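Local coordinates for butyryl-CoA dehydrogenase (Marinomonas mediterranea, PDB 6CXT), which belongs to the acyl-CoA dehydrogenase family of flavoproteins and carries bound flavin-adenine dinucleotide, at residues 134-148 against 170-184. Numbering follows the deposited sequence.
Sequences ISNLATTAQKEGDYY and ATTNKKHGYLGQTAF
Gln-181 CG and Thr-171 OG1 both lie anti to the carbonyl carbon of their own residue (chi1 -68° and -58°), which carries the amide to Ile-134 O and the hydroxyl to Leu-137 O. Here the two sheets of the beta-rich middle domain of the acyl-CoA dehydrogenase fold meet, joined by a single bridge between Thr-140 and Thr-171. Extended beyond CG, the Gln-181 chain crosses Leu-137 at about a right angle and gives NE2 to Ile-134 O (3.0 Å) within both the amide and carbonyl planes. Glutamine suits this buried place: it is long enough to take its amide from strand 181-187 to a main-chain carbonyl, which it satisfies. Ile-134 itself touches the bound FK4, so this bond ties the pocket-lining loop to strand 181-187. A water accepts from Gln-181 NE2 and Leu-137 N and donates to Ser-135 O and Thr-171 OG1, using both protons.

Along the bridge, Thr-171 N reaches Thr-139 O at 2.7 Å, while Ala-141 N meets Thr-171 O from above its carbonyl plane. A small side chain suits position 141, since Ala-141 CB already touches Ala-170 CB and lies 3.4 Å from Phe-184 CE2. The rings of Phe-184 and Tyr-148 form a T-shaped pair with planes at 61°, Phe-184 CE1 lying over one face of Tyr-148. On the loop side of the bridge, Thr-171 OG1 donates to Leu-137 O at 2.6 Å, somewhat off the carbonyl plane.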
ATOM      1  N   ILE B 134     -24.148  15.249   8.736  1.00 26.46           N
ATOM      2  CA  ILE B 134     -24.601  16.261   9.686  1.00 27.31           C
ATOM      3  C   ILE B 134     -25.839  16.957   9.072  1.00 27.94           C
ATOM      4  O   ILE B 134     -26.156  18.080   9.417  1.00 27.75           O
ATOM      5  CB  ILE B 134     -23.485  17.293   9.922  1.00 27.10           C
ATOM      6  CG1 ILE B 134     -22.872  17.645   8.563  1.00 29.52           C
ATOM      7  CG2 ILE B 134     -22.425  16.744  10.907  1.00 28.56           C
ATOM      8  CD1 ILE B 134     -22.039  18.887   8.605  1.00 27.97           C
ATOM      9  N   SER B 135     -26.487  16.259   8.137  1.00 27.77           N
ATOM     10  CA  SER B 135     -27.649  16.783   7.397  1.00 32.59           C
ATOM     11  C   SER B 135     -28.870  16.815   8.308  1.00 33.59           C
ATOM     12  O   SER B 135     -29.821  17.569   8.076  1.00 42.46           O
ATOM     13  CB  SER B 135     -27.973  15.904   6.166  1.00 24.20           C
ATOM     14  OG  SER B 135     -28.520  14.637   6.582  1.00 30.49           O
ATOM     15  N   ASN B 136     -28.890  15.946   9.299  1.00 34.06           N
ATOM     16  CA  ASN B 136     -30.067  15.871  10.110  1.00 40.11           C
ATOM     17  C   ASN B 136     -29.640  15.987  11.579  1.00 37.05           C
ATOM     18  O   ASN B 136     -29.282  14.977  12.212  1.00 40.19           O
ATOM     19  CB  ASN B 136     -30.856  14.575   9.804  1.00 40.27           C
ATOM     20  CG  ASN B 136     -32.032  14.377  10.745  1.00 47.92           C
ATOM     21  OD1 ASN B 136     -32.409  15.299  11.471  1.00 56.51           O
ATOM     22  ND2 ASN B 136     -32.609  13.183  10.750  1.00 43.97           N
ATOM     23  N   LEU B 137     -29.651  17.212  12.098  1.00 29.52           N
ATOM     24  CA  LEU B 137     -29.244  17.444  13.507  1.00 28.80           C
ATOM     25  C   LEU B 137     -30.475  17.350  14.413  1.00 32.15           C
ATOM     26  O   LEU B 137     -31.484  18.033  14.147  1.00 29.23           O
ATOM     27  CB  LEU B 137     -28.507  18.780  13.661  1.00 27.17           C
ATOM     28  CG  LEU B 137     -27.235  18.952  12.812  1.00 28.39           C
ATOM     29  CD1 LEU B 137     -26.677  20.320  13.043  1.00 26.72           C
ATOM     30  CD2 LEU B 137     -26.185  17.877  13.173  1.00 26.46           C
ATOM     31  N   ALA B 138     -30.401  16.453  15.407  1.00 30.41           N
ATOM     32  CA  ALA B 138     -31.405  16.304  16.455  1.00 29.84           C
ATOM     33  C   ALA B 138     -31.464  17.497  17.446  1.00 29.84           C
ATOM     34  O   ALA B 138     -32.502  17.746  18.032  1.00 30.58           O
ATOM     35  CB  ALA B 138     -31.229  14.998  17.201  1.00 30.44           C
ATOM     36  N   THR B 139     -30.373  18.242  17.588  1.00 27.10           N
ATOM     37  CA  THR B 139     -30.346  19.455  18.404  1.00 26.02           C
ATOM     38  C   THR B 139     -31.206  20.513  17.695  1.00 26.83           C
ATOM     39  O   THR B 139     -31.013  20.800  16.523  1.00 24.54           O
ATOM     40  CB  THR B 139     -28.917  19.963  18.633  1.00 25.34           C
ATOM     41  OG1 THR B 139     -28.166  18.927  19.314  1.00 24.89           O
ATOM     42  CG2 THR B 139     -28.908  21.276  19.527  1.00 24.50           C
ATOM     43  N   THR B 140     -32.184  21.072  18.436  1.00 27.51           N
ATOM     44  CA  THR B 140     -33.140  22.067  17.854  1.00 26.96           C
ATOM     45  C   THR B 140     -32.946  23.440  18.467  1.00 29.29           C
ATOM     46  O   THR B 140     -32.447  23.553  19.599  1.00 27.45           O
ATOM     47  CB  THR B 140     -34.584  21.656  18.091  1.00 27.81           C
ATOM     48  OG1 THR B 140     -34.781  21.508  19.492  1.00 32.14           O
ATOM     49  CG2 THR B 140     -34.873  20.328  17.420  1.00 29.12           C
ATOM     50  N   ALA B 141     -33.292  24.493  17.719  1.00 26.55           N
ATOM     51  CA  ALA B 141     -33.344  25.809  18.292  1.00 27.37           C
ATOM     52  C   ALA B 141     -34.723  26.396  17.934  1.00 31.78           C
ATOM     53  O   ALA B 141     -35.030  26.504  16.763  1.00 27.10           O
ATOM     54  CB  ALA B 141     -32.233  26.688  17.767  1.00 27.30           C
ATOM     55  N   GLN B 142     -35.519  26.762  18.941  1.00 32.82           N
ATOM     56  CA  GLN B 142     -36.868  27.341  18.737  1.00 34.71           C
ATOM     57  C   GLN B 142     -36.834  28.858  19.053  1.00 35.07           C
ATOM     58  O   GLN B 142     -36.326  29.283  20.108  1.00 30.83           O
ATOM     59  CB  GLN B 142     -37.876  26.606  19.613  1.00 40.97           C
ATOM     60  CG  GLN B 142     -39.343  26.986  19.401  1.00 53.39           C
ATOM     61  CD  GLN B 142     -39.925  26.505  18.062  1.00 62.05           C
ATOM     62  OE1 GLN B 142     -39.414  26.822  16.974  1.00 70.09           O
ATOM     63  NE2 GLN B 142     -41.010  25.747  18.141  1.00 62.98           N
ATOM     64  N   LYS B 143     -37.289  29.675  18.101  1.00 35.33           N
ATOM     65  CA  LYS B 143     -37.388  31.128  18.284  1.00 42.49           C
ATOM     66  C   LYS B 143     -38.518  31.396  19.282  1.00 42.75           C
ATOM     67  O   LYS B 143     -39.568  30.740  19.217  1.00 44.15           O
ATOM     68  CB  LYS B 143     -37.728  31.813  16.967  1.00 48.48           C
ATOM     69  CG  LYS B 143     -37.440  33.301  16.954  1.00 52.01           C
ATOM     70  CD  LYS B 143     -37.584  33.862  15.546  1.00 56.00           C
ATOM     71  CE  LYS B 143     -37.335  35.363  15.484  1.00 64.30           C
ATOM     72  NZ  LYS B 143     -35.899  35.701  15.754  1.00 61.86           N
ATOM     73  N   GLU B 144     -38.258  32.289  20.234  1.00 43.48           N
ATOM     74  CA  GLU B 144     -39.277  32.769  21.180  1.00 45.97           C
ATOM     75  C   GLU B 144     -38.964  34.212  21.430  1.00 44.35           C
ATOM     76  O   GLU B 144     -38.063  34.549  22.211  1.00 41.93           O
ATOM     77  CB  GLU B 144     -39.281  31.959  22.469  1.00 49.87           C
ATOM     78  CG  GLU B 144     -40.329  30.856  22.417  1.00 58.58           C
ATOM     79  CD  GLU B 144     -40.059  29.707  23.377  1.00 62.01           C
ATOM     80  OE1 GLU B 144     -39.766  29.948  24.573  1.00 64.76           O
ATOM     81  OE2 GLU B 144     -40.156  28.547  22.933  1.00 66.63           O
ATOM     82  N   GLY B 145     -39.654  35.070  20.691  1.00 40.63           N
ATOM     83  CA  GLY B 145     -39.405  36.502  20.780  1.00 38.67           C
ATOM     84  C   GLY B 145     -37.997  36.824  20.371  1.00 37.06           C
ATOM     85  O   GLY B 145     -37.595  36.478  19.274  1.00 39.22           O
ATOM     86  N   ASP B 146     -37.259  37.492  21.253  1.00 37.02           N
ATOM     87  CA  ASP B 146     -35.868  37.878  20.992  1.00 39.79           C
ATOM     88  C   ASP B 146     -34.834  36.780  21.384  1.00 34.52           C
ATOM     89  O   ASP B 146     -33.646  37.070  21.512  1.00 36.01           O
ATOM     90  CB  ASP B 146     -35.523  39.147  21.776  1.00 42.30           C
ATOM     91  CG  ASP B 146     -35.964  40.438  21.071  1.00 51.98           C
ATOM     92  OD1 ASP B 146     -36.640  40.388  20.018  1.00 52.41           O
ATOM     93  OD2 ASP B 146     -35.618  41.511  21.600  1.00 52.15           O
ATOM     94  N   TYR B 147     -35.302  35.564  21.614  1.00 35.58           N
ATOM     95  CA  TYR B 147     -34.446  34.505  22.213  1.00 37.30           C
ATOM     96  C   TYR B 147     -34.628  33.234  21.435  1.00 34.72           C
ATOM     97  O   TYR B 147     -35.628  33.053  20.732  1.00 33.59           O
ATOM     98  CB  TYR B 147     -34.776  34.252  23.708  1.00 33.16           C
ATOM     99  CG  TYR B 147     -34.481  35.438  24.569  1.00 39.67           C
ATOM    100  CD1 TYR B 147     -35.437  36.491  24.736  1.00 38.62           C
ATOM    101  CD2 TYR B 147     -33.243  35.548  25.216  1.00 37.19           C
ATOM    102  CE1 TYR B 147     -35.129  37.611  25.509  1.00 41.55           C
ATOM    103  CE2 TYR B 147     -32.936  36.658  25.994  1.00 43.07           C
ATOM    104  CZ  TYR B 147     -33.881  37.682  26.138  1.00 43.19           C
ATOM    105  OH  TYR B 147     -33.525  38.734  26.921  1.00 44.62           O
ATOM    106  N   TYR B 148     -33.648  32.336  21.567  1.00 33.44           N
ATOM    107  CA  TYR B 148     -33.800  30.997  21.042  1.00 30.80           C
ATOM    108  C   TYR B 148     -33.666  30.044  22.168  1.00 26.72           C
ATOM    109  O   TYR B 148     -32.926  30.325  23.073  1.00 29.80           O
ATOM    110  CB  TYR B 148     -32.705  30.711  20.027  1.00 33.22           C
ATOM    111  CG  TYR B 148     -32.974  31.273  18.669  1.00 31.30           C
ATOM    112  CD1 TYR B 148     -33.726  30.553  17.737  1.00 30.92           C
ATOM    113  CD2 TYR B 148     -32.461  32.515  18.311  1.00 33.75           C
ATOM    114  CE1 TYR B 148     -33.965  31.067  16.461  1.00 37.32           C
ATOM    115  CE2 TYR B 148     -32.668  33.033  17.039  1.00 35.13           C
ATOM    116  CZ  TYR B 148     -33.424  32.318  16.126  1.00 35.91           C
ATOM    117  OH  TYR B 148     -33.634  32.864  14.874  1.00 44.49           O
ATOM    118  N   ALA B 170     -27.607  23.799  15.168  1.00 23.47           N
ATOM    119  CA  ALA B 170     -28.897  23.276  15.633  1.00 23.47           C
ATOM    120  C   ALA B 170     -29.920  23.358  14.481  1.00 22.81           C
ATOM    121  O   ALA B 170     -29.768  24.201  13.630  1.00 22.58           O
ATOM    122  CB  ALA B 170     -29.404  24.064  16.852  1.00 25.14           C
ATOM    123  N   THR B 171     -30.906  22.474  14.468  1.00 24.24           N
ATOM    124  CA  THR B 171     -31.963  22.576  13.438  1.00 26.94           C
ATOM    125  C   THR B 171     -32.983  23.670  13.837  1.00 29.27           C
ATOM    126  O   THR B 171     -33.627  23.558  14.897  1.00 27.49           O
ATOM    127  CB  THR B 171     -32.655  21.238  13.277  1.00 27.33           C
ATOM    128  OG1 THR B 171     -31.654  20.272  12.923  1.00 29.69           O
ATOM    129  CG2 THR B 171     -33.715  21.297  12.119  1.00 27.42           C
ATOM    130  N   THR B 172     -33.082  24.706  13.011  1.00 30.72           N
ATOM    131  CA  THR B 172     -34.156  25.688  13.136  1.00 31.98           C
ATOM    132  C   THR B 172     -35.413  25.443  12.266  1.00 37.14           C
ATOM    133  O   THR B 172     -36.500  25.969  12.602  1.00 30.91           O
ATOM    134  CB  THR B 172     -33.653  27.107  12.981  1.00 32.61           C
ATOM    135  OG1 THR B 172     -32.802  27.204  11.834  1.00 30.57           O
ATOM    136  CG2 THR B 172     -32.893  27.547  14.254  1.00 30.73           C
ATOM    137  N   ASN B 173     -35.301  24.626  11.198  1.00 31.44           N
ATOM    138  CA  ASN B 173     -36.467  24.317  10.325  1.00 33.00           C
ATOM    139  C   ASN B 173     -36.225  23.017   9.559  1.00 31.61           C
ATOM    140  O   ASN B 173     -35.497  23.016   8.570  1.00 33.20           O
ATOM    141  CB  ASN B 173     -36.761  25.516   9.393  1.00 31.33           C
ATOM    142  CG  ASN B 173     -38.081  25.377   8.577  1.00 38.75           C
ATOM    143  OD1 ASN B 173     -38.689  26.391   8.236  1.00 43.50           O
ATOM    144  ND2 ASN B 173     -38.477  24.172   8.228  1.00 36.46           N
ATOM    145  N   LYS B 174     -36.823  21.931  10.032  1.00 31.88           N
ATOM    146  CA  LYS B 174     -36.659  20.584   9.469  1.00 39.12           C
ATOM    147  C   LYS B 174     -36.924  20.545   7.963  1.00 43.52           C
ATOM    148  O   LYS B 174     -36.210  19.874   7.209  1.00 38.34           O
ATOM    149  CB  LYS B 174     -37.603  19.613  10.172  1.00 46.52           C
ATOM    150  CG  LYS B 174     -36.983  18.299  10.642  1.00 52.88           C
ATOM    151  CD  LYS B 174     -37.848  17.592  11.704  1.00 60.37           C
ATOM    152  CE  LYS B 174     -38.071  18.407  12.989  1.00 66.95           C
ATOM    153  NZ  LYS B 174     -39.457  19.091  12.969  1.00 74.40           N
ATOM    154  N   LYS B 175     -37.920  21.319   7.529  1.00 40.13           N
ATOM    155  CA  LYS B 175     -38.404  21.311   6.140  1.00 42.37           C
ATOM    156  C   LYS B 175     -37.426  22.037   5.227  1.00 35.69           C
ATOM    157  O   LYS B 175     -37.435  21.809   4.037  1.00 38.24           O
ATOM    158  CB  LYS B 175     -39.816  21.940   6.012  1.00 46.25           C
ATOM    159  CG  LYS B 175     -40.926  21.255   6.822  1.00 58.63           C
ATOM    160  CD  LYS B 175     -41.374  22.104   8.034  1.00 68.88           C
ATOM    161  CE  LYS B 175     -40.591  21.872   9.349  1.00 62.71           C
ATOM    162  NZ  LYS B 175     -40.877  20.538   9.963  1.00 64.56           N
ATOM    163  N   HIS B 176     -36.598  22.937   5.751  1.00 33.01           N
ATOM    164  CA  HIS B 176     -35.629  23.549   4.874  1.00 30.46           C
ATOM    165  C   HIS B 176     -34.311  22.678   4.650  1.00 30.30           C
ATOM    166  O   HIS B 176     -33.390  23.144   3.998  1.00 28.16           O
ATOM    167  CB  HIS B 176     -35.323  24.981   5.266  1.00 31.16           C
ATOM    168  CG  HIS B 176     -36.522  25.892   5.212  1.00 37.80           C
ATOM    169  ND1 HIS B 176     -36.553  27.130   5.829  1.00 39.29           N
ATOM    170  CD2 HIS B 176     -37.731  25.744   4.601  1.00 40.72           C
ATOM    171  CE1 HIS B 176     -37.721  27.709   5.592  1.00 42.46           C
ATOM    172  NE2 HIS B 176     -38.456  26.885   4.857  1.00 39.54           N
ATOM    173  N   GLY B 177     -34.302  21.445   5.167  1.00 30.94           N
ATOM    174  CA  GLY B 177     -33.169  20.449   5.056  1.00 30.94           C
ATOM    175  C   GLY B 177     -31.829  21.112   5.296  1.00 29.29           C
ATOM    176  O   GLY B 177     -31.589  21.723   6.358  1.00 28.51           O
ATOM    177  N   TYR B 178     -30.991  21.060   4.252  1.00 31.26           N
ATOM    178  CA  TYR B 178     -29.652  21.643   4.203  1.00 29.80           C
ATOM    179  C   TYR B 178     -29.597  23.109   4.560  1.00 31.98           C
ATOM    180  O   TYR B 178     -28.586  23.589   5.114  1.00 30.45           O
ATOM    181  CB  TYR B 178     -29.062  21.372   2.772  1.00 30.59           C
ATOM    182  CG  TYR B 178     -27.826  22.116   2.349  1.00 27.76           C
ATOM    183  CD1 TYR B 178     -26.616  21.977   3.052  1.00 25.93           C
ATOM    184  CD2 TYR B 178     -27.847  22.944   1.205  1.00 27.56           C
ATOM    185  CE1 TYR B 178     -25.466  22.656   2.636  1.00 27.60           C
ATOM    186  CE2 TYR B 178     -26.710  23.634   0.776  1.00 28.12           C
ATOM    187  CZ  TYR B 178     -25.513  23.479   1.496  1.00 29.21           C
ATOM    188  OH  TYR B 178     -24.384  24.145   1.065  1.00 32.45           O
ATOM    189  N   LEU B 179     -30.670  23.855   4.257  1.00 30.15           N
ATOM    190  CA  LEU B 179     -30.650  25.278   4.573  1.00 28.89           C
ATOM    191  C   LEU B 179     -31.578  25.568   5.783  1.00 32.17           C
ATOM    192  O   LEU B 179     -32.088  26.697   5.951  1.00 33.08           O
ATOM    193  CB  LEU B 179     -30.976  26.124   3.341  1.00 29.86           C
ATOM    194  CG  LEU B 179     -30.057  25.910   2.128  1.00 31.01           C
ATOM    195  CD1 LEU B 179     -30.665  26.636   0.935  1.00 31.50           C
ATOM    196  CD2 LEU B 179     -28.630  26.447   2.381  1.00 28.01           C
ATOM    197  N   GLY B 180     -31.794  24.526   6.586  1.00 27.56           N
ATOM    198  CA  GLY B 180     -32.595  24.624   7.819  1.00 30.09           C
ATOM    199  C   GLY B 180     -31.893  24.557   9.184  1.00 31.02           C
ATOM    200  O   GLY B 180     -32.551  24.236  10.211  1.00 26.12           O
ATOM    201  N   GLN B 181     -30.603  24.920   9.219  1.00 28.04           N
ATOM    202  CA  GLN B 181     -29.832  24.863  10.451  1.00 25.30           C
ATOM    203  C   GLN B 181     -29.313  26.229  10.725  1.00 23.79           C
ATOM    204  O   GLN B 181     -29.202  27.034   9.822  1.00 26.98           O
ATOM    205  CB  GLN B 181     -28.631  23.845  10.298  1.00 23.38           C
ATOM    206  CG  GLN B 181     -29.082  22.418  10.168  1.00 25.14           C
ATOM    207  CD  GLN B 181     -27.956  21.458   9.720  1.00 27.13           C
ATOM    208  OE1 GLN B 181     -26.866  21.903   9.408  1.00 26.66           O
ATOM    209  NE2 GLN B 181     -28.237  20.163   9.706  1.00 23.37           N
ATOM    210  N   THR B 182     -28.933  26.498  11.982  1.00 22.92           N
ATOM    211  CA  THR B 182     -28.374  27.784  12.369  1.00 21.01           C
ATOM    212  C   THR B 182     -27.244  27.589  13.392  1.00 22.27           C
ATOM    213  O   THR B 182     -27.293  26.650  14.186  1.00 23.12           O
ATOM    214  CB  THR B 182     -29.543  28.675  12.997  1.00 23.92           C
ATOM    215  OG1 THR B 182     -30.612  28.796  12.020  1.00 26.83           O
ATOM    216  CG2 THR B 182     -29.082  30.033  13.427  1.00 25.02           C
ATOM    217  N   ALA B 183     -26.254  28.477  13.320  1.00 24.07           N
ATOM    218  CA  ALA B 183     -25.132  28.500  14.232  1.00 25.62           C
ATOM    219  C   ALA B 183     -25.360  29.503  15.351  1.00 26.87           C
ATOM    220  O   ALA B 183     -25.806  30.642  15.096  1.00 27.60           O
ATOM    221  CB  ALA B 183     -23.863  28.858  13.482  1.00 23.65           C
ATOM    222  N   PHE B 184     -24.998  29.104  16.570  1.00 23.49           N
ATOM    223  CA  PHE B 184     -25.161  29.966  17.759  1.00 25.62           C
ATOM    224  C   PHE B 184     -23.903  29.881  18.618  1.00 25.75           C
ATOM    225  O   PHE B 184     -23.289  28.813  18.707  1.00 26.45           O
ATOM    226  CB  PHE B 184     -26.297  29.393  18.627  1.00 24.81           C
ATOM    227  CG  PHE B 184     -27.643  29.413  17.962  1.00 27.05           C
ATOM    228  CD1 PHE B 184     -28.449  30.575  18.006  1.00 27.73           C
ATOM    229  CD2 PHE B 184     -28.132  28.273  17.321  1.00 26.63           C
ATOM    230  CE1 PHE B 184     -29.705  30.575  17.412  1.00 27.77           C
ATOM    231  CE2 PHE B 184     -29.390  28.266  16.711  1.00 30.49           C
ATOM    232  CZ  PHE B 184     -30.188  29.428  16.777  1.00 28.11           C
TER
HETATM  233  O   HOH W   1     -30.744  19.418  10.568  1.00 29.29           O
HETATM  234  O   HOH W   2     -36.991  26.952  14.938  1.00 36.04           O